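Local structure of extracellular sialidase/neuraminidase, putative (Aspergillus fumigatus, 2XZI) at residues G227-I232 and A275-V280; I292-A297 and G337-T342; D183-G188 and I200-R205. The protein probably hydrolyses the glycosidic bonds of terminal sialic acids, acting as a KDNase that releases deaminated neuraminic acid (KDN). All coordinates share one frame; numbering follows the deposited sequence.

Interaction 1: G227-I232 and A275-V280; sequences GAEGTI and ACQGSV. With KDM (deamino-alpha-neuraminic acid), chain C.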
loop_
_atom_site.group_PDB
_atom_site.type_symbol
_atom_site.label_atom_id
_atom_site.label_comp_id
_atom_site.label_asym_id
_atom_site.label_seq_id
_atom_site.Cartn_x
_atom_site.Cartn_y
_atom_site.Cartn_z
ATOM N N GLY A 227 -9.390 -6.927 -10.094
ATOM C CA GLY A 227 -9.837 -5.598 -9.705
ATOM C C GLY A 227 -8.917 -4.470 -10.137
ATOM O O GLY A 227 -7.884 -4.689 -10.796
ATOM N N ALA A 228 -9.315 -3.255 -9.781
ATOM C CA ALA A 228 -8.486 -2.077 -9.986
ATOM C C ALA A 228 -7.350 -2.019 -8.962
ATOM O O ALA A 228 -6.244 -1.635 -9.314
ATOM C CB ALA A 228 -9.338 -0.812 -9.917
ATOM N N GLU A 229 -7.632 -2.371 -7.705
ATOM C CA GLU A 229 -6.639 -2.309 -6.626
ATOM C C GLU A 229 -6.341 -3.703 -6.118
ATOM O O GLU A 229 -7.119 -4.283 -5.358
ATOM C CB GLU A 229 -7.115 -1.417 -5.473
ATOM C CG GLU A 229 -7.166 0.060 -5.796
ATOM C CD GLU A 229 -7.615 0.928 -4.628
ATOM O OE1 GLU A 229 -8.152 0.386 -3.622
ATOM O OE2 GLU A 229 -7.367 2.153 -4.717
ATOM N N GLY A 230 -5.230 -4.255 -6.584
ATOM C CA GLY A 230 -4.850 -5.608 -6.252
ATOM C C GLY A 230 -3.691 -5.733 -5.294
ATOM O O GLY A 230 -2.903 -4.795 -5.125
ATOM N N THR A 231 -3.622 -6.901 -4.666
ATOM C CA THR A 231 -2.494 -7.338 -3.839
ATOM C C THR A 231 -2.000 -8.667 -4.388
ATOM O O THR A 231 -2.766 -9.416 -4.993
ATOM C CB THR A 231 -2.829 -7.502 -2.323
ATOM O OG1 THR A 231 -3.541 -8.732 -2.075
ATOM C CG2 THR A 231 -3.634 -6.321 -1.785
ATOM N N ILE A 232 -0.714 -8.933 -4.187
ATOM C CA ILE A 232 -0.077 -10.161 -4.654
ATOM C C ILE A 232 0.784 -10.758 -3.546
ATOM O O ILE A 232 1.460 -10.034 -2.784
ATOM C CB ILE A 232 0.771 -9.895 -5.943
ATOM C CG1 ILE A 232 1.214 -11.200 -6.619
ATOM C CG2 ILE A 232 1.998 -9.012 -5.653
ATOM C CD1 ILE A 232 0.183 -11.816 -7.512
ATOM N N ALA A 275 -15.275 -2.768 0.169
ATOM C CA ALA A 275 -14.766 -2.139 -1.054
ATOM C C ALA A 275 -13.693 -1.106 -0.672
ATOM O O ALA A 275 -13.886 0.116 -0.761
ATOM C CB ALA A 275 -15.909 -1.508 -1.892
ATOM N N CYS A 276 -12.559 -1.632 -0.214
ATOM C CA CYS A 276 -11.425 -0.822 0.217
ATOM C C CYS A 276 -10.155 -1.621 -0.112
ATOM O O CYS A 276 -10.205 -2.825 -0.279
ATOM C CB CYS A 276 -11.520 -0.517 1.728
ATOM S SG CYS A 276 -10.258 0.581 2.405
ATOM N N GLN A 277 -9.022 -0.948 -0.215
ATOM C CA GLN A 277 -7.746 -1.623 -0.389
ATOM C C GLN A 277 -7.389 -2.470 0.850
ATOM O O GLN A 277 -7.840 -2.191 1.956
ATOM C CB GLN A 277 -6.699 -0.558 -0.730
ATOM C CG GLN A 277 -5.257 -1.033 -0.912
ATOM C CD GLN A 277 -4.427 -1.002 0.364
ATOM O OE1 GLN A 277 -4.957 -0.961 1.474
ATOM N NE2 GLN A 277 -3.103 -1.001 0.211
ATOM N N GLY A 278 -6.606 -3.523 0.642
ATOM C CA GLY A 278 -6.049 -4.326 1.725
ATOM C C GLY A 278 -4.574 -4.552 1.452
ATOM O O GLY A 278 -4.026 -4.012 0.471
ATOM N N SER A 279 -3.933 -5.348 2.315
ATOM C CA SER A 279 -2.525 -5.685 2.160
ATOM C C SER A 279 -2.299 -7.147 2.545
ATOM O O SER A 279 -3.055 -7.715 3.346
ATOM C CB SER A 279 -1.622 -4.706 2.944
ATOM O OG SER A 279 -1.959 -4.664 4.336
ATOM N N VAL A 280 -1.252 -7.739 1.973
ATOM C CA VAL A 280 -0.934 -9.144 2.192
ATOM C C VAL A 280 0.600 -9.269 2.240
ATOM O O VAL A 280 1.298 -8.466 1.623
ATOM C CB VAL A 280 -1.538 -10.036 1.065
ATOM C CG1 VAL A 280 -0.819 -9.805 -0.294
ATOM C CG2 VAL A 280 -1.528 -11.517 1.473
HETATM C C2 KDM C . -10.334 5.638 -3.285
HETATM C C1 KDM C . -10.954 5.083 -2.008
HETATM C C3 KDM C . -8.917 6.175 -3.010
HETATM C C4 KDM C . -7.986 6.125 -4.256
HETATM C C5 KDM C . -8.710 5.915 -5.591
HETATM C C6 KDM C . -9.574 4.632 -5.504
HETATM C C7 KDM C . -10.523 4.458 -6.701
HETATM C C8 KDM C . -11.214 3.083 -6.646
HETATM C C9 KDM C . -12.192 2.920 -7.797
HETATM O O5 KDM C . -7.769 5.860 -6.693
HETATM O O1A KDM C . -10.514 5.489 -0.906
HETATM O O1B KDM C . -11.886 4.261 -2.174
HETATM O O4 KDM C . -7.267 7.357 -4.314
HETATM O O6 KDM C . -10.386 4.573 -4.284
HETATM O O7 KDM C . -11.509 5.493 -6.666
HETATM O O8 KDM C . -10.248 2.026 -6.745
HETATM O O9 KDM C . -11.428 2.904 -9.014
HETATM O O2 KDM C . -11.204 6.707 -3.676
HETATM O O HOH W 1 -6.363 -4.081 -2.496
HETATM O O HOH W 2 2.814 -9.070 -0.606
#

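Interaction 2: I292-A297 and G337-T342; sequences IFLNSA and GYSSMT. With KDM (deamino-alpha-neuraminic acid), chain C.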
loop_
_atom_site.group_PDB
_atom_site.type_symbol
_atom_site.label_atom_id
_atom_site.label_comp_id
_atom_site.label_asym_id
_atom_site.label_seq_id
_atom_site.Cartn_x
_atom_site.Cartn_y
_atom_site.Cartn_z
ATOM N N ILE A 292 0.305 -13.362 5.994
ATOM C CA ILE A 292 -0.399 -12.352 6.782
ATOM C C ILE A 292 -1.319 -11.534 5.861
ATOM O O ILE A 292 -0.955 -11.202 4.731
ATOM C CB ILE A 292 0.601 -11.376 7.489
ATOM C CG1 ILE A 292 1.852 -12.084 8.058
ATOM C CG2 ILE A 292 -0.143 -10.533 8.533
ATOM C CD1 ILE A 292 1.581 -13.170 9.133
ATOM N N PHE A 293 -2.521 -11.224 6.350
ATOM C CA PHE A 293 -3.473 -10.391 5.612
ATOM C C PHE A 293 -4.029 -9.296 6.519
ATOM O O PHE A 293 -4.244 -9.526 7.714
ATOM C CB PHE A 293 -4.616 -11.235 5.041
ATOM C CG PHE A 293 -5.581 -10.441 4.218
ATOM C CD1 PHE A 293 -5.228 -9.986 2.949
ATOM C CD2 PHE A 293 -6.842 -10.112 4.719
ATOM C CE1 PHE A 293 -6.104 -9.234 2.181
ATOM C CE2 PHE A 293 -7.734 -9.351 3.952
ATOM C CZ PHE A 293 -7.359 -8.908 2.674
ATOM N N LEU A 294 -4.257 -8.110 5.952
ATOM C CA LEU A 294 -4.803 -6.976 6.693
ATOM C C LEU A 294 -5.802 -6.219 5.835
ATOM O O LEU A 294 -5.510 -5.852 4.695
ATOM C CB LEU A 294 -3.666 -6.028 7.076
ATOM C CG LEU A 294 -4.002 -4.732 7.814
ATOM C CD1 LEU A 294 -4.779 -4.920 9.108
ATOM C CD2 LEU A 294 -2.673 -4.021 8.094
ATOM N N ASN A 295 -6.993 -5.990 6.387
ATOM C CA ASN A 295 -8.006 -5.153 5.737
ATOM C C ASN A 295 -9.026 -4.754 6.790
ATOM O O ASN A 295 -8.859 -5.066 7.979
ATOM C CB ASN A 295 -8.670 -5.862 4.524
ATOM C CG ASN A 295 -9.882 -6.730 4.906
ATOM O OD1 ASN A 295 -9.879 -7.413 5.933
ATOM N ND2 ASN A 295 -10.918 -6.695 4.061
ATOM N N SER A 296 -10.052 -4.016 6.367
ATOM C CA SER A 296 -11.166 -3.796 7.276
ATOM C C SER A 296 -12.144 -4.955 7.134
ATOM O O SER A 296 -12.780 -5.120 6.088
ATOM C CB SER A 296 -11.872 -2.483 6.991
ATOM O OG SER A 296 -12.870 -2.286 7.990
ATOM N N ALA A 297 -12.261 -5.745 8.195
ATOM C CA ALA A 297 -13.038 -6.991 8.204
ATOM C C ALA A 297 -14.525 -6.719 8.417
ATOM O O ALA A 297 -15.122 -7.100 9.440
ATOM C CB ALA A 297 -12.504 -7.913 9.277
ATOM N N GLY A 337 -8.844 2.055 7.035
ATOM C CA GLY A 337 -8.796 2.363 5.612
ATOM C C GLY A 337 -7.716 1.522 4.959
ATOM O O GLY A 337 -7.519 0.344 5.320
ATOM N N TYR A 338 -7.003 2.140 4.012
ATOM C CA TYR A 338 -5.901 1.465 3.296
ATOM C C TYR A 338 -4.759 1.119 4.245
ATOM O O TYR A 338 -4.562 1.778 5.275
ATOM C CB TYR A 338 -5.333 2.366 2.196
ATOM C CG TYR A 338 -6.178 2.558 0.954
ATOM C CD1 TYR A 338 -7.573 2.716 1.010
ATOM C CD2 TYR A 338 -5.555 2.640 -0.295
ATOM C CE1 TYR A 338 -8.320 2.924 -0.174
ATOM C CE2 TYR A 338 -6.280 2.826 -1.446
ATOM C CZ TYR A 338 -7.658 2.963 -1.386
ATOM O OH TYR A 338 -8.376 3.177 -2.550
ATOM N N SER A 339 -3.990 0.088 3.899
ATOM C CA SER A 339 -2.910 -0.373 4.753
ATOM C C SER A 339 -1.772 -0.962 3.936
ATOM O O SER A 339 -1.936 -1.274 2.754
ATOM C CB SER A 339 -3.438 -1.422 5.738
ATOM O OG SER A 339 -3.841 -2.588 5.026
ATOM N N SER A 340 -0.618 -1.118 4.587
ATOM C CA SER A 340 0.559 -1.734 3.979
ATOM C C SER A 340 1.364 -2.420 5.065
ATOM O O SER A 340 1.486 -1.884 6.168
ATOM C CB SER A 340 1.414 -0.681 3.268
ATOM O OG SER A 340 2.468 -1.276 2.527
ATOM N N MET A 341 1.890 -3.605 4.761
ATOM C CA MET A 341 2.720 -4.330 5.719
ATOM C C MET A 341 4.082 -4.729 5.173
ATOM O O MET A 341 4.233 -5.044 3.985
ATOM C CB MET A 341 2.030 -5.629 6.184
ATOM C CG MET A 341 0.720 -5.425 6.921
ATOM S SD MET A 341 0.034 -7.008 7.434
ATOM C CE MET A 341 -0.496 -7.708 5.854
ATOM N N THR A 342 5.044 -4.764 6.082
ATOM C CA THR A 342 6.379 -5.308 5.824
ATOM C C THR A 342 6.842 -6.124 7.035
ATOM O O THR A 342 6.326 -5.974 8.144
ATOM C CB THR A 342 7.401 -4.201 5.494
ATOM O OG1 THR A 342 8.616 -4.806 5.022
ATOM C CG2 THR A 342 7.703 -3.370 6.725
HETATM C C2 KDM C . -10.334 5.638 -3.285
HETATM C C1 KDM C . -10.954 5.083 -2.008
HETATM C C3 KDM C . -8.917 6.175 -3.010
HETATM C C4 KDM C . -7.986 6.125 -4.256
HETATM C C5 KDM C . -8.710 5.915 -5.591
HETATM C C6 KDM C . -9.574 4.632 -5.504
HETATM C C7 KDM C . -10.523 4.458 -6.701
HETATM C C8 KDM C . -11.214 3.083 -6.646
HETATM C C9 KDM C . -12.192 2.920 -7.797
HETATM O O5 KDM C . -7.769 5.860 -6.693
HETATM O O1A KDM C . -10.514 5.489 -0.906
HETATM O O1B KDM C . -11.886 4.261 -2.174
HETATM O O4 KDM C . -7.267 7.357 -4.314
HETATM O O6 KDM C . -10.386 4.573 -4.284
HETATM O O7 KDM C . -11.509 5.493 -6.666
HETATM O O8 KDM C . -10.248 2.026 -6.745
HETATM O O9 KDM C . -11.428 2.904 -9.014
HETATM O O2 KDM C . -11.204 6.707 -3.676
#

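Interaction 3: D183-G188 and I200-R205; sequences DAVGPG and IPAMGR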
loop_
_atom_site.group_PDB
_atom_site.type_symbol
_atom_site.label_atom_id
_atom_site.label_comp_id
_atom_site.label_asym_id
_atom_site.label_seq_id
_atom_site.Cartn_x
_atom_site.Cartn_y
_atom_site.Cartn_z
ATOM N N ASP A 183 -6.596 3.993 -14.639
ATOM C CA ASP A 183 -5.633 2.938 -14.340
ATOM C C ASP A 183 -5.229 3.076 -12.885
ATOM O O ASP A 183 -5.479 4.116 -12.257
ATOM C CB ASP A 183 -4.375 3.013 -15.232
ATOM C CG ASP A 183 -3.462 1.802 -15.071
ATOM O OD1 ASP A 183 -3.983 0.707 -14.724
ATOM O OD2 ASP A 183 -2.229 1.962 -15.278
ATOM N N ALA A 184 -4.612 2.026 -12.356
ATOM C CA ALA A 184 -4.051 2.036 -11.002
ATOM C C ALA A 184 -2.968 0.995 -10.928
ATOM O O ALA A 184 -3.078 -0.070 -11.539
ATOM C CB ALA A 184 -5.125 1.745 -9.956
ATOM N N VAL A 185 -1.914 1.297 -10.180
ATOM C CA VAL A 185 -0.945 0.278 -9.746
ATOM C C VAL A 185 -1.080 0.124 -8.230
ATOM O O VAL A 185 -1.323 1.117 -7.517
ATOM C CB VAL A 185 0.508 0.613 -10.180
ATOM C CG1 VAL A 185 0.980 1.963 -9.602
ATOM C CG2 VAL A 185 1.464 -0.543 -9.861
ATOM N N GLY A 186 -0.986 -1.113 -7.745
ATOM C CA GLY A 186 -1.201 -1.371 -6.320
ATOM C C GLY A 186 -2.502 -0.742 -5.835
ATOM O O GLY A 186 -3.546 -0.936 -6.443
ATOM N N PRO A 187 -2.457 0.080 -4.776
ATOM C CA PRO A 187 -1.263 0.528 -4.071
ATOM C C PRO A 187 -0.869 -0.421 -2.950
ATOM O O PRO A 187 -1.708 -1.177 -2.451
ATOM C CB PRO A 187 -1.712 1.860 -3.491
ATOM C CG PRO A 187 -3.184 1.649 -3.167
ATOM C CD PRO A 187 -3.675 0.772 -4.314
ATOM N N GLY A 188 0.394 -0.361 -2.539
ATOM C CA GLY A 188 0.844 -1.168 -1.417
ATOM C C GLY A 188 2.234 -1.707 -1.644
ATOM O O GLY A 188 3.205 -1.117 -1.195
ATOM N N ILE A 200 4.419 -7.124 -9.633
ATOM C CA ILE A 200 3.773 -5.908 -9.148
ATOM C C ILE A 200 2.295 -5.952 -9.536
ATOM O O ILE A 200 1.965 -6.085 -10.722
ATOM C CB ILE A 200 4.488 -4.643 -9.702
ATOM C CG1 ILE A 200 5.980 -4.629 -9.295
ATOM C CG2 ILE A 200 3.768 -3.367 -9.252
ATOM C CD1 ILE A 200 6.944 -5.438 -10.234
ATOM N N PRO A 201 1.400 -5.873 -8.548
ATOM C CA PRO A 201 -0.021 -5.948 -8.893
ATOM C C PRO A 201 -0.521 -4.626 -9.425
ATOM O O PRO A 201 -0.144 -3.568 -8.922
ATOM C CB PRO A 201 -0.688 -6.272 -7.553
ATOM C CG PRO A 201 0.192 -5.591 -6.536
ATOM C CD PRO A 201 1.606 -5.698 -7.093
ATOM N N ALA A 202 -1.390 -4.684 -10.424
ATOM C CA ALA A 202 -1.996 -3.503 -11.012
ATOM C C ALA A 202 -3.419 -3.772 -11.461
ATOM O O ALA A 202 -3.909 -4.916 -11.385
ATOM C CB ALA A 202 -1.155 -2.973 -12.176
ATOM N N MET A 203 -4.082 -2.722 -11.931
ATOM C CA MET A 203 -5.457 -2.873 -12.403
ATOM C C MET A 203 -5.495 -3.849 -13.594
ATOM O O MET A 203 -4.797 -3.651 -14.575
ATOM C CB MET A 203 -6.014 -1.517 -12.816
ATOM C CG MET A 203 -7.322 -1.603 -13.592
ATOM S SD MET A 203 -8.037 0.036 -13.767
ATOM C CE MET A 203 -9.012 -0.139 -15.255
ATOM N N GLY A 204 -6.299 -4.912 -13.468
ATOM C CA GLY A 204 -6.501 -5.882 -14.559
ATOM C C GLY A 204 -5.272 -6.680 -14.982
ATOM O O GLY A 204 -5.317 -7.371 -16.004
ATOM N N ARG A 205 -4.166 -6.617 -14.233
ATOM C CA ARG A 205 -2.911 -7.192 -14.727
ATOM C C ARG A 205 -1.862 -7.237 -13.639
ATOM O O ARG A 205 -1.950 -6.485 -12.662
ATOM C CB ARG A 205 -2.389 -6.356 -15.897
ATOM C CG ARG A 205 -1.795 -4.993 -15.516
ATOM C CD ARG A 205 -1.914 -4.050 -16.704
ATOM N NE ARG A 205 -1.206 -2.773 -16.570
ATOM C CZ ARG A 205 -1.639 -1.692 -15.918
ATOM N NH1 ARG A 205 -2.768 -1.707 -15.221
ATOM N NH2 ARG A 205 -0.909 -0.581 -15.968
#

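Interaction 1: G227-I232 and A275-V280
Thr231 lays its methyl CG2 over the backbone of Gly278, 3.3 Å from the carbonyl O of that glycine. The two segments lead into the innermost strands, 230-234 and 279-284, of adjacent blades in the six-bladed beta-propeller of sialidases. From CA 229 to 232 and from CA 277 to 280 the chains run in directions 4° apart, yet the CA atoms of Thr231 and Ser279 stand 6.2 Å apart, and the backbones are joined through water instead of by direct hydrogen bonds. One water donates to Glu229 O at 3.0 Å and accepts from Gly278 N at 3.2 Å; a second, 2.7 Å from Ile232 O, donates to that oxygen and also to Val280 O. With chi1 of Thr231 at 78°, OG1 sits between the backbone N and the carbonyl carbon, where it meets Val280 CG1 at 3.4 Å. That meeting is van der Waals only, CG1 being a methyl; the hydrogen bond of OG1 is with Asn243 O. Toward the pocket, Glu229 and Gln277 cross at about a right angle, their carboxylate and amide planes 82° apart, and Glu229 OE1 lies 3.4 Å from Gln277 CB. The carboxylate is tied down on both oxygens, OE1 by a salt bridge to Arg245 and OE2 by a hydrogen bond to Tyr338 OH. Beyond this the same OE2 faces the bound sugar acid, 3.4 Å from KDM C6.

Interaction 2: I292-A297 and G337-T342
Met341 and Ile292 lean obliquely across one another, the sulfur SD of Met341 3.7 Å from the branch methyl CG2 of Ile292. The methionine chain leaves its strand extended and then bends at the last torsion (chi3 -71°). The bend brings CE in beside the backbone of the other strand, 3.8 Å from Leu294 N, and also against Leu294 CB at 3.8 Å. Met341 thus fills the groove between Ile292 and Leu294, two neighbours on the same face of strand 290-294.

Leu294 answers from that strand. Its CG stands anti to the backbone N (chi1 178°), and the branched end comes down over Ser339, with CG 3.5 Å from Ser339 OG and CD2 3.6 Å from Ser339 CB. The serine hydroxyl is not left to the leucine: it is hydrogen-bonded to Ser279 OG on the adjoining strand. The strand axes run nearly antiparallel, 159° apart, but at 8.1 Å they are joined by side chains alone, so this is packing between sheets and not pairing within one.

Alternation along strand 338-342 sends Ser339 and Met341 into this interface and turns Tyr338 the other way, to the ligand, where its OH is 3.0 Å from KDM O6 and 3.2 Å from KDM C2. Such a placement beneath the anomeric carbon is consistent with the role of the nucleophilic tyrosine in sialidases. The whole is a blade-to-blade contact of a six-bladed beta-propeller, its inner strand presenting a tyrosine at the central substrate pocket.

Interaction 3: D183-G188 and I200-R205
Asp183 turns its CG anti to the backbone N (chi1 -172°), and Arg205, with chi1 at 73° and an extended chain from CG to NE, reaches over the turn to meet it end-on. The contact fastens the loop that enters one blade of the beta-propeller to that blade's strand 198-202 and the type II turn from Ala202 to Arg205. The salt bridge is two-pronged: Arg205 NH1 donates to Asp183 OD1 at 2.7 Å, and NH2 donates to OD2 of the same aspartate at 2.9 Å. Both oxygens are met on their syn sides, although the carboxylate and guanidinium planes are 38° apart. NH1 has a second bond, 2.9 Å to Met203 O, lying in the guanidinium plane and on a carbonyl lone pair, which helps fix the rotation of the group.

Beside it the backbones form a single antiparallel bridge, with Val185 and Ala202 as a non-hydrogen-bonded pair. Met203 N donates to Ala184 O at 2.9 Å, and Gly186 N to Pro201 O at 2.8 Å. Val185 and Ile200 lie side by side, their CG2 methyls 3.7 Å apart. Finally, Ala202 CB covers one face of the Arg205 guanidinium, 3.7 Å above its plane and displaced toward the rim.

Interactions 1 and 2 have centres 9 Å apart and share a blade, since strands 279-284 and 290-294 are neighbours in one sheet. At the KDM pocket they meet through Glu229 OE2 and Tyr338 OH, a probable hydrogen bond of 2.6 Å that links a carboxylate of one contact to the ligand-facing phenol of the other. Gln277 of interaction 1 ties all three together: its NE2 lies 2.8 Å from Ser339 O in interaction 2 and 3.0 Å from Pro187 O in interaction 3. Interaction 3 also joins interaction 1 through Gly204 N and Gly227 O, 3.1 Å apart. Its own approach to the pocket is Ala184, whose side chain comes to about 6 Å of KDM between nearest atoms.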